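Beta2-microglobulin (Anolis carolinensis, PDB 7CPO) probably serves as the light chain of the lizard MHC class I complex, pairing with the antigen-presenting heavy chain. Local coordinates at residues 20-25 with 67-72; 35-40 with 80-85; 26-31 with 61-66; 2-7 with 85-90. All coordinates share one frame; numbering follows the deposited sequence.

Contact 1: 20-25 with 67-72; sequences ENTFHC and YAKVIP
E20 runs its extended side chain obliquely across the stem of K69: carboxylate oxygen E20 OE1 comes 3.3 Å from K69 CD, while E20 CG rests on the carbonyl of V70. The K69 chain bends in its outer half, and the two charged ends stay 5.0 Å apart from E20 OE1 to K69 NZ. Further along the same face, T22 holds CG2 anti to its backbone N (chi1 -54° for OG1), which sets the methyl beside the Y67 ring, 3.9 Å from Y67 CD1. H24 crosses Y67 obliquely, CD2 3.7 Å from Y67 CB, its NE2 being bonded to the backbone N of S239 of the MHC class I heavy chain. On the inner face F23, A68 and V70 line up, F23 and A68 packing on L39. Two pairs of backbone bonds join the strands: N21 N reaches V70 O at 2.8 Å with V70 N returning to N21 O, and F23 N and A68 N repeat the exchange with A68 O and F23 O. N21 also turns its OD1 back onto the N-H of T22, and its ND2 binds H13 O. This antiparallel pairing of strands 21-30 and 62-70 is characteristic of one sheet of the immunoglobulin C1-set sandwich.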
loop_
_atom_site.group_PDB
_atom_site.type_symbol
_atom_site.label_atom_id
_atom_site.label_comp_id
_atom_site.label_asym_id
_atom_site.label_seq_id
_atom_site.Cartn_x
_atom_site.Cartn_y
_atom_site.Cartn_z
ATOM N N GLU B 20 -19.183 17.217 -7.685
ATOM C CA GLU B 20 -18.946 15.804 -7.453
ATOM C C GLU B 20 -17.546 15.548 -6.905
ATOM O O GLU B 20 -16.569 16.208 -7.273
ATOM C CB GLU B 20 -19.175 14.974 -8.708
ATOM C CG GLU B 20 -19.339 13.503 -8.323
ATOM C CD GLU B 20 -19.507 12.563 -9.486
ATOM O OE1 GLU B 20 -19.928 11.404 -9.244
ATOM O OE2 GLU B 20 -19.235 12.985 -10.635
ATOM N N ASN B 21 -17.471 14.563 -6.022
ATOM C CA ASN B 21 -16.300 14.277 -5.226
ATOM C C ASN B 21 -16.131 12.762 -5.142
ATOM O O ASN B 21 -16.964 11.987 -5.624
ATOM C CB ASN B 21 -16.454 14.907 -3.839
ATOM C CG ASN B 21 -15.129 15.270 -3.207
ATOM O OD1 ASN B 21 -14.149 14.513 -3.287
ATOM N ND2 ASN B 21 -15.097 16.425 -2.543
ATOM N N THR B 22 -15.038 12.330 -4.526
ATOM C CA THR B 22 -14.858 10.923 -4.206
ATOM C C THR B 22 -14.598 10.799 -2.721
ATOM O O THR B 22 -13.724 11.481 -2.178
ATOM C CB THR B 22 -13.711 10.303 -4.996
ATOM O OG1 THR B 22 -13.928 10.532 -6.386
ATOM C CG2 THR B 22 -13.622 8.803 -4.729
ATOM N N PHE B 23 -15.369 9.942 -2.074
ATOM C CA PHE B 23 -15.230 9.663 -0.657
ATOM C C PHE B 23 -14.383 8.411 -0.503
ATOM O O PHE B 23 -14.670 7.396 -1.141
ATOM C CB PHE B 23 -16.612 9.459 -0.033
ATOM C CG PHE B 23 -16.586 9.141 1.433
ATOM C CD1 PHE B 23 -15.937 9.982 2.330
ATOM C CD2 PHE B 23 -17.235 8.018 1.916
ATOM C CE1 PHE B 23 -15.927 9.694 3.682
ATOM C CE2 PHE B 23 -17.228 7.720 3.269
ATOM C CZ PHE B 23 -16.574 8.563 4.153
ATOM N N HIS B 24 -13.353 8.476 0.340
ATOM C CA HIS B 24 -12.438 7.361 0.555
ATOM C C HIS B 24 -12.433 6.938 2.012
ATOM O O HIS B 24 -12.513 7.773 2.912
ATOM C CB HIS B 24 -10.991 7.708 0.183
ATOM C CG HIS B 24 -10.822 8.298 -1.182
ATOM N ND1 HIS B 24 -11.142 9.611 -1.471
ATOM C CD2 HIS B 24 -10.317 7.770 -2.327
ATOM C CE1 HIS B 24 -10.859 9.859 -2.740
ATOM N NE2 HIS B 24 -10.358 8.760 -3.283
ATOM N N CYS B 25 -12.285 5.636 2.234
ATOM C CA CYS B 25 -11.934 5.097 3.539
ATOM C C CYS B 25 -10.731 4.171 3.376
ATOM O O CYS B 25 -10.743 3.261 2.540
ATOM C CB CYS B 25 -13.118 4.369 4.178
ATOM S SG CYS B 25 -12.716 3.666 5.809
ATOM N N TYR B 67 -13.779 3.223 -1.795
ATOM C CA TYR B 67 -14.193 4.557 -2.204
ATOM C C TYR B 67 -15.431 4.487 -3.089
ATOM O O TYR B 67 -15.818 3.424 -3.584
ATOM C CB TYR B 67 -13.049 5.302 -2.906
ATOM C CG TYR B 67 -12.553 4.628 -4.161
ATOM C CD1 TYR B 67 -13.051 4.982 -5.408
ATOM C CD2 TYR B 67 -11.582 3.642 -4.104
ATOM C CE1 TYR B 67 -12.606 4.357 -6.569
ATOM C CE2 TYR B 67 -11.122 3.013 -5.263
ATOM C CZ TYR B 67 -11.638 3.376 -6.489
ATOM O OH TYR B 67 -11.182 2.752 -7.633
ATOM N N ALA B 68 -16.054 5.655 -3.271
ATOM C CA ALA B 68 -17.285 5.789 -4.035
ATOM C C ALA B 68 -17.454 7.240 -4.440
ATOM O O ALA B 68 -17.096 8.145 -3.686
ATOM C CB ALA B 68 -18.508 5.327 -3.242
ATOM N N LYS B 69 -17.964 7.449 -5.647
ATOM C CA LYS B 69 -18.299 8.790 -6.088
ATOM C C LYS B 69 -19.539 9.269 -5.341
ATOM O O LYS B 69 -20.397 8.476 -4.941
ATOM C CB LYS B 69 -18.527 8.824 -7.600
ATOM C CG LYS B 69 -17.239 8.817 -8.439
ATOM C CD LYS B 69 -17.484 9.291 -9.881
ATOM C CE LYS B 69 -18.467 8.377 -10.635
ATOM N NZ LYS B 69 -17.816 7.538 -11.698
ATOM N N VAL B 70 -19.612 10.581 -5.122
ATOM C CA VAL B 70 -20.693 11.165 -4.342
ATOM C C VAL B 70 -20.744 12.653 -4.646
ATOM O O VAL B 70 -19.759 13.242 -5.097
ATOM C CB VAL B 70 -20.501 10.894 -2.827
ATOM C CG1 VAL B 70 -19.481 11.854 -2.232
ATOM C CG2 VAL B 70 -21.834 11.006 -2.115
ATOM N N ILE B 71 -21.903 13.259 -4.425
ATOM C CA ILE B 71 -22.119 14.686 -4.625
ATOM C C ILE B 71 -22.483 15.308 -3.284
ATOM O O ILE B 71 -23.608 15.127 -2.795
ATOM C CB ILE B 71 -23.197 14.957 -5.679
ATOM C CG1 ILE B 71 -22.930 14.163 -6.956
ATOM C CG2 ILE B 71 -23.261 16.435 -5.998
ATOM C CD1 ILE B 71 -23.868 14.554 -8.093
ATOM N N PRO B 72 -21.580 16.032 -2.649
ATOM C CA PRO B 72 -21.877 16.602 -1.331
ATOM C C PRO B 72 -23.014 17.626 -1.349
ATOM O O PRO B 72 -23.332 18.239 -2.373
ATOM C CB PRO B 72 -20.549 17.250 -0.915
ATOM C CG PRO B 72 -19.490 16.497 -1.696
ATOM C CD PRO B 72 -20.142 16.127 -2.999
#

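Contact 2: 35-40 with 80-85; sequences INITLL and CKVEHI
The imidazole of H84 is approached obliquely by I35 CG1, 4.1 Å from H84 CD2; I85 CG2 lies over one face of the ring, offset toward the rim, and the F30 ring meets it edge-to-face. Both ring nitrogens are bonded, ND1 to the hydroxyl of T86 and NE2 to P32 O, which together should hold the ring's rotation. The other flat pair is N36 with E83. Their side chains run alongside each other, yet amide and carboxylate planes stand 89° apart, and N36 ND2 meets E83 OE1 at 2.7 Å from above the carboxylate plane in a bent bond. With N36 CG anti to the backbone N (chi1 -173°), the same ND2 also makes a weak bond to T38 OG1. Strands 36-41 and 78-83 are antiparallel neighbours in the second sheet of the immunoglobulin sandwich, and the alternation of their side chains separates this polar face from an inner one. There I37 CG2 lies 3.6 Å from C80 SG, the sulfur joined to C25 across the sandwich. I35 crosses V82 obliquely, I35 CD1 to V82 CG1 3.9 Å. Backbone bonds at N36 with E83 and T38 with K81 hold the register, K81 N to T38 O being 2.8 Å and nearly straight.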
loop_
_atom_site.group_PDB
_atom_site.type_symbol
_atom_site.label_atom_id
_atom_site.label_comp_id
_atom_site.label_asym_id
_atom_site.label_seq_id
_atom_site.Cartn_x
_atom_site.Cartn_y
_atom_site.Cartn_z
ATOM N N ILE B 35 -10.893 -8.034 6.582
ATOM C CA ILE B 35 -11.394 -6.771 7.103
ATOM C C ILE B 35 -12.603 -6.373 6.269
ATOM O O ILE B 35 -12.651 -6.616 5.059
ATOM C CB ILE B 35 -10.293 -5.683 7.091
ATOM C CG1 ILE B 35 -10.641 -4.526 8.038
ATOM C CG2 ILE B 35 -10.043 -5.181 5.672
ATOM C CD1 ILE B 35 -9.511 -3.489 8.205
ATOM N N ASN B 36 -13.590 -5.777 6.926
ATOM C CA ASN B 36 -14.777 -5.309 6.233
ATOM C C ASN B 36 -14.913 -3.810 6.444
ATOM O O ASN B 36 -14.902 -3.330 7.583
ATOM C CB ASN B 36 -16.026 -6.051 6.696
ATOM C CG ASN B 36 -17.236 -5.681 5.868
ATOM O OD1 ASN B 36 -17.348 -6.084 4.708
ATOM N ND2 ASN B 36 -18.145 -4.899 6.449
ATOM N N ILE B 37 -15.038 -3.079 5.339
ATOM C CA ILE B 37 -15.030 -1.627 5.319
ATOM C C ILE B 37 -16.247 -1.184 4.529
ATOM O O ILE B 37 -16.363 -1.502 3.342
ATOM C CB ILE B 37 -13.746 -1.077 4.686
ATOM C CG1 ILE B 37 -12.544 -1.470 5.543
ATOM C CG2 ILE B 37 -13.844 0.421 4.526
ATOM C CD1 ILE B 37 -11.276 -1.642 4.777
ATOM N N THR B 38 -17.151 -0.460 5.185
ATOM C CA THR B 38 -18.421 -0.055 4.594
ATOM C C THR B 38 -18.521 1.462 4.620
ATOM O O THR B 38 -18.415 2.075 5.688
ATOM C CB THR B 38 -19.602 -0.679 5.341
ATOM O OG1 THR B 38 -19.516 -2.105 5.268
ATOM C CG2 THR B 38 -20.910 -0.234 4.716
ATOM N N LEU B 39 -18.713 2.058 3.443
ATOM C CA LEU B 39 -18.950 3.491 3.326
ATOM C C LEU B 39 -20.391 3.801 3.683
ATOM O O LEU B 39 -21.314 3.189 3.136
ATOM C CB LEU B 39 -18.676 3.973 1.906
ATOM C CG LEU B 39 -17.233 4.182 1.491
ATOM C CD1 LEU B 39 -16.333 3.129 2.140
ATOM C CD2 LEU B 39 -17.164 4.149 -0.025
ATOM N N LEU B 40 -20.586 4.767 4.575
ATOM C CA LEU B 40 -21.914 5.147 5.034
ATOM C C LEU B 40 -22.201 6.595 4.677
ATOM O O LEU B 40 -21.339 7.468 4.830
ATOM C CB LEU B 40 -22.064 4.959 6.539
ATOM C CG LEU B 40 -21.785 3.554 7.056
ATOM C CD1 LEU B 40 -21.703 3.565 8.575
ATOM C CD2 LEU B 40 -22.859 2.597 6.563
ATOM N N CYS B 80 -17.429 5.835 7.807
ATOM C CA CYS B 80 -16.855 4.572 7.389
ATOM C C CYS B 80 -16.923 3.604 8.560
ATOM O O CYS B 80 -16.496 3.932 9.667
ATOM C CB CYS B 80 -15.404 4.766 6.910
ATOM S SG CYS B 80 -14.511 3.213 6.682
ATOM N N LYS B 81 -17.466 2.421 8.319
ATOM C CA LYS B 81 -17.588 1.391 9.338
ATOM C C LYS B 81 -16.554 0.307 9.063
ATOM O O LYS B 81 -16.607 -0.359 8.021
ATOM C CB LYS B 81 -19.003 0.816 9.343
ATOM C CG LYS B 81 -19.282 -0.231 10.406
ATOM C CD LYS B 81 -20.667 -0.830 10.172
ATOM C CE LYS B 81 -20.815 -2.208 10.799
ATOM N NZ LYS B 81 -22.177 -2.784 10.548
ATOM N N VAL B 82 -15.623 0.128 9.998
ATOM C CA VAL B 82 -14.541 -0.849 9.891
ATOM C C VAL B 82 -14.784 -1.960 10.906
ATOM O O VAL B 82 -14.924 -1.692 12.105
ATOM C CB VAL B 82 -13.170 -0.194 10.135
ATOM C CG1 VAL B 82 -12.059 -1.253 10.121
ATOM C CG2 VAL B 82 -12.910 0.915 9.120
ATOM N N GLU B 83 -14.816 -3.202 10.429
ATOM C CA GLU B 83 -14.892 -4.381 11.285
ATOM C C GLU B 83 -13.636 -5.226 11.106
ATOM O O GLU B 83 -13.201 -5.462 9.971
ATOM C CB GLU B 83 -16.128 -5.212 10.958
ATOM C CG GLU B 83 -17.385 -4.402 10.862
ATOM C CD GLU B 83 -18.468 -5.149 10.137
ATOM O OE1 GLU B 83 -18.830 -4.755 9.006
ATOM O OE2 GLU B 83 -18.937 -6.156 10.692
ATOM N N HIS B 84 -13.065 -5.689 12.219
ATOM C CA HIS B 84 -11.817 -6.444 12.182
ATOM C C HIS B 84 -11.681 -7.266 13.454
ATOM O O HIS B 84 -12.210 -6.900 14.505
ATOM C CB HIS B 84 -10.602 -5.520 12.021
ATOM C CG HIS B 84 -9.310 -6.247 11.816
ATOM N ND1 HIS B 84 -8.286 -6.220 12.738
ATOM C CD2 HIS B 84 -8.875 -7.024 10.797
ATOM C CE1 HIS B 84 -7.276 -6.945 12.294
ATOM N NE2 HIS B 84 -7.607 -7.440 11.117
ATOM N N ILE B 85 -10.917 -8.359 13.348
ATOM C CA ILE B 85 -10.749 -9.311 14.449
ATOM C C ILE B 85 -10.242 -8.639 15.720
ATOM O O ILE B 85 -10.514 -9.114 16.828
ATOM C CB ILE B 85 -9.801 -10.442 14.010
ATOM C CG1 ILE B 85 -9.745 -11.550 15.059
ATOM C CG2 ILE B 85 -8.423 -9.895 13.747
ATOM C CD1 ILE B 85 -10.667 -12.684 14.759
#

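Contact 3: 26-31 with 61-66; sequences YAESFH and TFERLV
R64 holds A27 by a reciprocal pair of backbone bonds, R64 N to A27 O at 3.0 Å and A27 N to R64 O at 3.1 Å, the second almost straight at 173°. Beyond them the strand of A27 turns a corner at S29, whose positive phi of 70° breaks the regular pairing; S29 N makes a weak bond to F62 O, and F62 N bonds nearly straight to F30 O at 3.1 Å. T61 fits against this corner, its OG1 3.4 Å from S29 CA and bonded to D59. F30 and F62 cross at about a right angle. F62 CB sits over one face of the F30 ring, 3.6 Å from F30 CE1, in a CH-pi contact, whereas the edge of the F62 ring receives F30 O in its plane. H31 closes obliquely on that ring, with H31 CD2 3.3 Å from F62 CE2. On the other face of the sheet Y26, CG anti to its N (chi1 179°), lies alongside E63 and points the same way, with Y26 OH 3.6 Å from E63 CB, while L65 CB touches the ring at its edge. The carboxylates of E28 and E63 come within 4.5 Å, E28 OE1 to E63 OE2, a repulsion that K57 probably offsets by bridging both. Y26 and E28 pack on the MHC class I heavy chain, as H31 and F62 do. The pairing belongs to the four-stranded sheet of the immunoglobulin C1-set fold, the sheet with which beta2-microglobulin meets its heavy chain.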
loop_
_atom_site.group_PDB
_atom_site.type_symbol
_atom_site.label_atom_id
_atom_site.label_comp_id
_atom_site.label_asym_id
_atom_site.label_seq_id
_atom_site.Cartn_x
_atom_site.Cartn_y
_atom_site.Cartn_z
ATOM N N TYR B 26 -9.691 4.407 4.171
ATOM C CA TYR B 26 -8.402 3.752 3.993
ATOM C C TYR B 26 -7.940 3.157 5.313
ATOM O O TYR B 26 -7.922 3.844 6.339
ATOM C CB TYR B 26 -7.368 4.737 3.454
ATOM C CG TYR B 26 -6.001 4.145 3.270
ATOM C CD1 TYR B 26 -5.764 3.166 2.313
ATOM C CD2 TYR B 26 -4.935 4.566 4.055
ATOM C CE1 TYR B 26 -4.498 2.625 2.147
ATOM C CE2 TYR B 26 -3.680 4.028 3.899
ATOM C CZ TYR B 26 -3.465 3.056 2.945
ATOM O OH TYR B 26 -2.209 2.518 2.788
ATOM N N ALA B 27 -7.587 1.881 5.286
ATOM C CA ALA B 27 -7.141 1.148 6.454
ATOM C C ALA B 27 -5.764 0.581 6.174
ATOM O O ALA B 27 -5.487 0.119 5.066
ATOM C CB ALA B 27 -8.097 0.011 6.809
ATOM N N GLU B 28 -4.903 0.612 7.181
ATOM C CA GLU B 28 -3.551 0.119 7.020
ATOM C C GLU B 28 -3.060 -0.372 8.372
ATOM O O GLU B 28 -3.708 -0.169 9.400
ATOM C CB GLU B 28 -2.634 1.200 6.424
ATOM C CG GLU B 28 -2.279 2.363 7.349
ATOM C CD GLU B 28 -1.112 3.182 6.808
ATOM O OE1 GLU B 28 -0.791 3.023 5.616
ATOM O OE2 GLU B 28 -0.517 3.988 7.555
ATOM N N SER B 29 -1.925 -1.067 8.350
ATOM C CA SER B 29 -1.204 -1.491 9.544
ATOM C C SER B 29 -1.926 -2.587 10.326
ATOM O O SER B 29 -1.645 -2.780 11.506
ATOM C CB SER B 29 -0.907 -0.289 10.448
ATOM O OG SER B 29 -0.200 0.700 9.718
ATOM N N PHE B 30 -2.819 -3.352 9.700
ATOM C CA PHE B 30 -3.579 -4.381 10.406
ATOM C C PHE B 30 -3.154 -5.780 9.971
ATOM O O PHE B 30 -2.492 -5.984 8.952
ATOM C CB PHE B 30 -5.092 -4.203 10.198
ATOM C CG PHE B 30 -5.526 -4.229 8.745
ATOM C CD1 PHE B 30 -5.952 -5.412 8.153
ATOM C CD2 PHE B 30 -5.508 -3.068 7.976
ATOM C CE1 PHE B 30 -6.349 -5.440 6.821
ATOM C CE2 PHE B 30 -5.898 -3.088 6.644
ATOM C CZ PHE B 30 -6.322 -4.275 6.071
ATOM N N HIS B 31 -3.570 -6.752 10.773
ATOM C CA HIS B 31 -3.280 -8.151 10.542
ATOM C C HIS B 31 -4.209 -8.990 11.407
ATOM O O HIS B 31 -4.461 -8.621 12.559
ATOM C CB HIS B 31 -1.818 -8.450 10.876
ATOM C CG HIS B 31 -1.294 -9.665 10.185
ATOM N ND1 HIS B 31 -1.665 -10.944 10.548
ATOM C CD2 HIS B 31 -0.443 -9.797 9.137
ATOM C CE1 HIS B 31 -1.066 -11.812 9.753
ATOM N NE2 HIS B 31 -0.321 -11.143 8.888
ATOM N N THR B 61 2.174 -5.727 7.252
ATOM C CA THR B 61 0.813 -5.334 7.568
ATOM C C THR B 61 0.103 -4.846 6.315
ATOM O O THR B 61 0.702 -4.237 5.426
ATOM C CB THR B 61 0.774 -4.245 8.639
ATOM O OG1 THR B 61 1.409 -3.057 8.144
ATOM C CG2 THR B 61 1.454 -4.725 9.915
ATOM N N PHE B 62 -1.195 -5.101 6.274
ATOM C CA PHE B 62 -2.030 -4.987 5.093
ATOM C C PHE B 62 -2.599 -3.582 4.913
ATOM O O PHE B 62 -2.643 -2.782 5.846
ATOM C CB PHE B 62 -3.143 -6.010 5.198
ATOM C CG PHE B 62 -2.644 -7.416 5.115
ATOM C CD1 PHE B 62 -2.413 -8.003 3.875
ATOM C CD2 PHE B 62 -2.373 -8.144 6.270
ATOM C CE1 PHE B 62 -1.939 -9.305 3.782
ATOM C CE2 PHE B 62 -1.895 -9.438 6.191
ATOM C CZ PHE B 62 -1.676 -10.026 4.941
ATOM N N GLU B 63 -3.007 -3.286 3.674
ATOM C CA GLU B 63 -3.628 -2.017 3.305
ATOM C C GLU B 63 -4.825 -2.288 2.402
ATOM O O GLU B 63 -4.821 -3.235 1.610
ATOM C CB GLU B 63 -2.676 -1.068 2.556
ATOM C CG GLU B 63 -1.227 -1.149 2.956
ATOM C CD GLU B 63 -0.308 -0.457 1.957
ATOM O OE1 GLU B 63 -0.516 -0.626 0.728
ATOM O OE2 GLU B 63 0.617 0.263 2.405
ATOM N N ARG B 64 -5.836 -1.422 2.505
ATOM C CA ARG B 64 -7.064 -1.565 1.731
ATOM C C ARG B 64 -7.729 -0.205 1.588
ATOM O O ARG B 64 -7.927 0.503 2.584
ATOM C CB ARG B 64 -8.024 -2.555 2.398
ATOM C CG ARG B 64 -9.378 -2.689 1.696
ATOM C CD ARG B 64 -9.283 -3.609 0.492
ATOM N NE ARG B 64 -9.187 -5.007 0.897
ATOM C CZ ARG B 64 -9.038 -6.019 0.053
ATOM N NH1 ARG B 64 -8.966 -5.789 -1.251
ATOM N NH2 ARG B 64 -8.972 -7.261 0.513
ATOM N N LEU B 65 -8.088 0.144 0.359
ATOM C CA LEU B 65 -8.756 1.397 0.048
ATOM C C LEU B 65 -10.155 1.104 -0.475
ATOM O O LEU B 65 -10.351 0.175 -1.264
ATOM C CB LEU B 65 -7.964 2.202 -0.982
ATOM C CG LEU B 65 -8.633 3.506 -1.418
ATOM C CD1 LEU B 65 -8.639 4.562 -0.290
ATOM C CD2 LEU B 65 -7.943 4.020 -2.657
ATOM N N VAL B 66 -11.127 1.891 -0.012
ATOM C CA VAL B 66 -12.538 1.727 -0.343
ATOM C C VAL B 66 -13.086 3.101 -0.670
ATOM O O VAL B 66 -12.865 4.054 0.086
ATOM C CB VAL B 66 -13.324 1.092 0.819
ATOM C CG1 VAL B 66 -14.770 0.868 0.418
ATOM C CG2 VAL B 66 -12.677 -0.238 1.245
#

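Contact 4: 2-7 with 85-90; sequences QKAPSV and ITLPQP
T86 has its hydroxyl between the backbone N and the carbonyl carbon (chi1 62°), and this torsion aims OG1 at A4 while CG2 swings toward the preceding residues. OG1 consequently lies 3.1 Å from A4 CA and 3.3 Å from A4 CB, with P5 CD also near it; its polar partner is ND1 of H84. The methyl T86 CG2 meets K3 O at 3.6 Å and Q2 CB at 3.9 Å, so a single threonine spans the chain from Q2 to P5. Q2 places CG beside its own backbone N (chi1 -73°) and then extends, crossing I85 at about a right angle. Its amide oxygen OE1 arrives between the two branches of that isoleucine, 3.2 Å from I85 CG1 and 3.3 Å from I85 CG2. The segments join the N-terminal chain leading into strand 6-11 to the turn between strands 78-83 and 91-94, and thus link the two sheets of the immunoglobulin sandwich at one end. Neither segment is regularly paired with the other here; side chains and van der Waals contact do the work at a largely exposed surface. Toward the interior, P5 and L87 reach toward each other, P5 CG standing 4.1 Å from L87 CD1. P5 also touches F30, I35, V82 and H84, of which F30 and V82 belong to different sheets, while L87 CD2 approaches A4 CB more loosely. K3 and S6 bond through their backbones to H31 and E28, tying the N-terminal segment to strand 21-30 and the residue after it.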
loop_
_atom_site.group_PDB
_atom_site.type_symbol
_atom_site.label_atom_id
_atom_site.label_comp_id
_atom_site.label_asym_id
_atom_site.label_seq_id
_atom_site.Cartn_x
_atom_site.Cartn_y
_atom_site.Cartn_z
ATOM N N GLN B 2 -1.535 -10.035 16.079
ATOM C CA GLN B 2 -2.761 -9.348 15.698
ATOM C C GLN B 2 -2.529 -7.855 15.815
ATOM O O GLN B 2 -1.919 -7.386 16.778
ATOM C CB GLN B 2 -3.928 -9.759 16.591
ATOM C CG GLN B 2 -4.443 -11.152 16.338
ATOM C CD GLN B 2 -5.920 -11.264 16.639
ATOM O OE1 GLN B 2 -6.695 -11.764 15.819
ATOM N NE2 GLN B 2 -6.325 -10.787 17.816
ATOM N N LYS B 3 -2.980 -7.110 14.815
ATOM C CA LYS B 3 -2.761 -5.674 14.781
ATOM C C LYS B 3 -4.028 -4.984 14.305
ATOM O O LYS B 3 -4.675 -5.434 13.357
ATOM C CB LYS B 3 -1.572 -5.318 13.880
ATOM C CG LYS B 3 -0.244 -5.826 14.423
ATOM C CD LYS B 3 0.797 -6.007 13.329
ATOM C CE LYS B 3 2.015 -6.774 13.820
ATOM N NZ LYS B 3 3.246 -6.368 13.083
ATOM N N ALA B 4 -4.378 -3.912 14.973
ATOM C CA ALA B 4 -5.616 -3.223 14.682
ATOM C C ALA B 4 -5.418 -2.247 13.528
ATOM O O ALA B 4 -4.313 -1.750 13.312
ATOM C CB ALA B 4 -6.114 -2.474 15.914
ATOM N N PRO B 5 -6.468 -1.972 12.765
ATOM C CA PRO B 5 -6.335 -1.029 11.651
ATOM C C PRO B 5 -6.168 0.415 12.109
ATOM O O PRO B 5 -6.838 0.875 13.034
ATOM C CB PRO B 5 -7.645 -1.219 10.873
ATOM C CG PRO B 5 -8.570 -1.898 11.807
ATOM C CD PRO B 5 -7.704 -2.764 12.663
ATOM N N SER B 6 -5.251 1.124 11.446
ATOM C CA SER B 6 -5.240 2.583 11.427
ATOM C C SER B 6 -6.052 3.039 10.221
ATOM O O SER B 6 -5.793 2.601 9.091
ATOM C CB SER B 6 -3.816 3.125 11.322
ATOM O OG SER B 6 -3.073 2.798 12.480
ATOM N N VAL B 7 -7.030 3.910 10.455
ATOM C CA VAL B 7 -8.063 4.211 9.475
ATOM C C VAL B 7 -8.124 5.718 9.255
ATOM O O VAL B 7 -7.810 6.505 10.150
ATOM C CB VAL B 7 -9.424 3.638 9.940
ATOM C CG1 VAL B 7 -10.578 3.991 8.966
ATOM C CG2 VAL B 7 -9.305 2.142 10.112
ATOM N N ILE B 85 -10.917 -8.359 13.348
ATOM C CA ILE B 85 -10.749 -9.311 14.449
ATOM C C ILE B 85 -10.242 -8.639 15.720
ATOM O O ILE B 85 -10.514 -9.114 16.828
ATOM C CB ILE B 85 -9.801 -10.442 14.010
ATOM C CG1 ILE B 85 -9.745 -11.550 15.059
ATOM C CG2 ILE B 85 -8.423 -9.895 13.747
ATOM C CD1 ILE B 85 -10.667 -12.684 14.759
ATOM N N THR B 86 -9.487 -7.546 15.592
ATOM C CA THR B 86 -8.989 -6.808 16.747
ATOM C C THR B 86 -9.996 -5.812 17.301
ATOM O O THR B 86 -9.738 -5.216 18.351
ATOM C CB THR B 86 -7.714 -6.052 16.381
ATOM O OG1 THR B 86 -8.008 -5.091 15.351
ATOM C CG2 THR B 86 -6.643 -7.026 15.903
ATOM N N LEU B 87 -11.116 -5.599 16.619
ATOM C CA LEU B 87 -12.098 -4.605 17.039
ATOM C C LEU B 87 -13.322 -5.317 17.593
ATOM O O LEU B 87 -14.141 -5.838 16.817
ATOM C CB LEU B 87 -12.487 -3.695 15.870
ATOM C CG LEU B 87 -11.332 -2.911 15.247
ATOM C CD1 LEU B 87 -11.849 -1.928 14.197
ATOM C CD2 LEU B 87 -10.522 -2.205 16.323
ATOM N N PRO B 88 -13.493 -5.373 18.920
ATOM C CA PRO B 88 -14.633 -6.125 19.482
ATOM C C PRO B 88 -15.990 -5.615 19.010
ATOM O O PRO B 88 -16.899 -6.418 18.748
ATOM C CB PRO B 88 -14.438 -5.961 20.997
ATOM C CG PRO B 88 -12.966 -5.644 21.165
ATOM C CD PRO B 88 -12.606 -4.826 19.963
ATOM N N GLN B 89 -16.148 -4.295 18.878
ATOM C CA GLN B 89 -17.320 -3.711 18.245
ATOM C C GLN B 89 -16.925 -3.067 16.922
ATOM O O GLN B 89 -15.767 -2.701 16.745
ATOM C CB GLN B 89 -17.956 -2.653 19.152
ATOM C CG GLN B 89 -18.142 -3.132 20.573
ATOM C CD GLN B 89 -19.438 -3.911 20.746
ATOM O OE1 GLN B 89 -20.035 -4.387 19.771
ATOM N NE2 GLN B 89 -19.881 -4.047 21.990
ATOM N N PRO B 90 -17.833 -2.934 15.960
ATOM C CA PRO B 90 -17.502 -2.152 14.760
ATOM C C PRO B 90 -17.212 -0.696 15.105
ATOM O O PRO B 90 -17.872 -0.096 15.950
ATOM C CB PRO B 90 -18.748 -2.310 13.879
ATOM C CG PRO B 90 -19.337 -3.626 14.308
ATOM C CD PRO B 90 -19.055 -3.740 15.787
#

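Contacts 1 and 3 are successive parts of one strand pairing, their centres about 19 Å apart, joined where C25 N lies 2.7 Å from V66 O, a probable hydrogen bond. Contact 2 belongs to the facing sheet. The disulfide between C25 of contact 1 and C80 of contact 2 pins the two sheets, and I37 and L39 of contact 2 pack on V66 of contact 3, L39 also on A68 of contact 1. Contact 4 lies about 10 Å between centres from contact 2, shares I85 with it, and sits about 11 Å from contact 3. Contacts 1 and 3 both include residues that touch the MHC class I heavy chain.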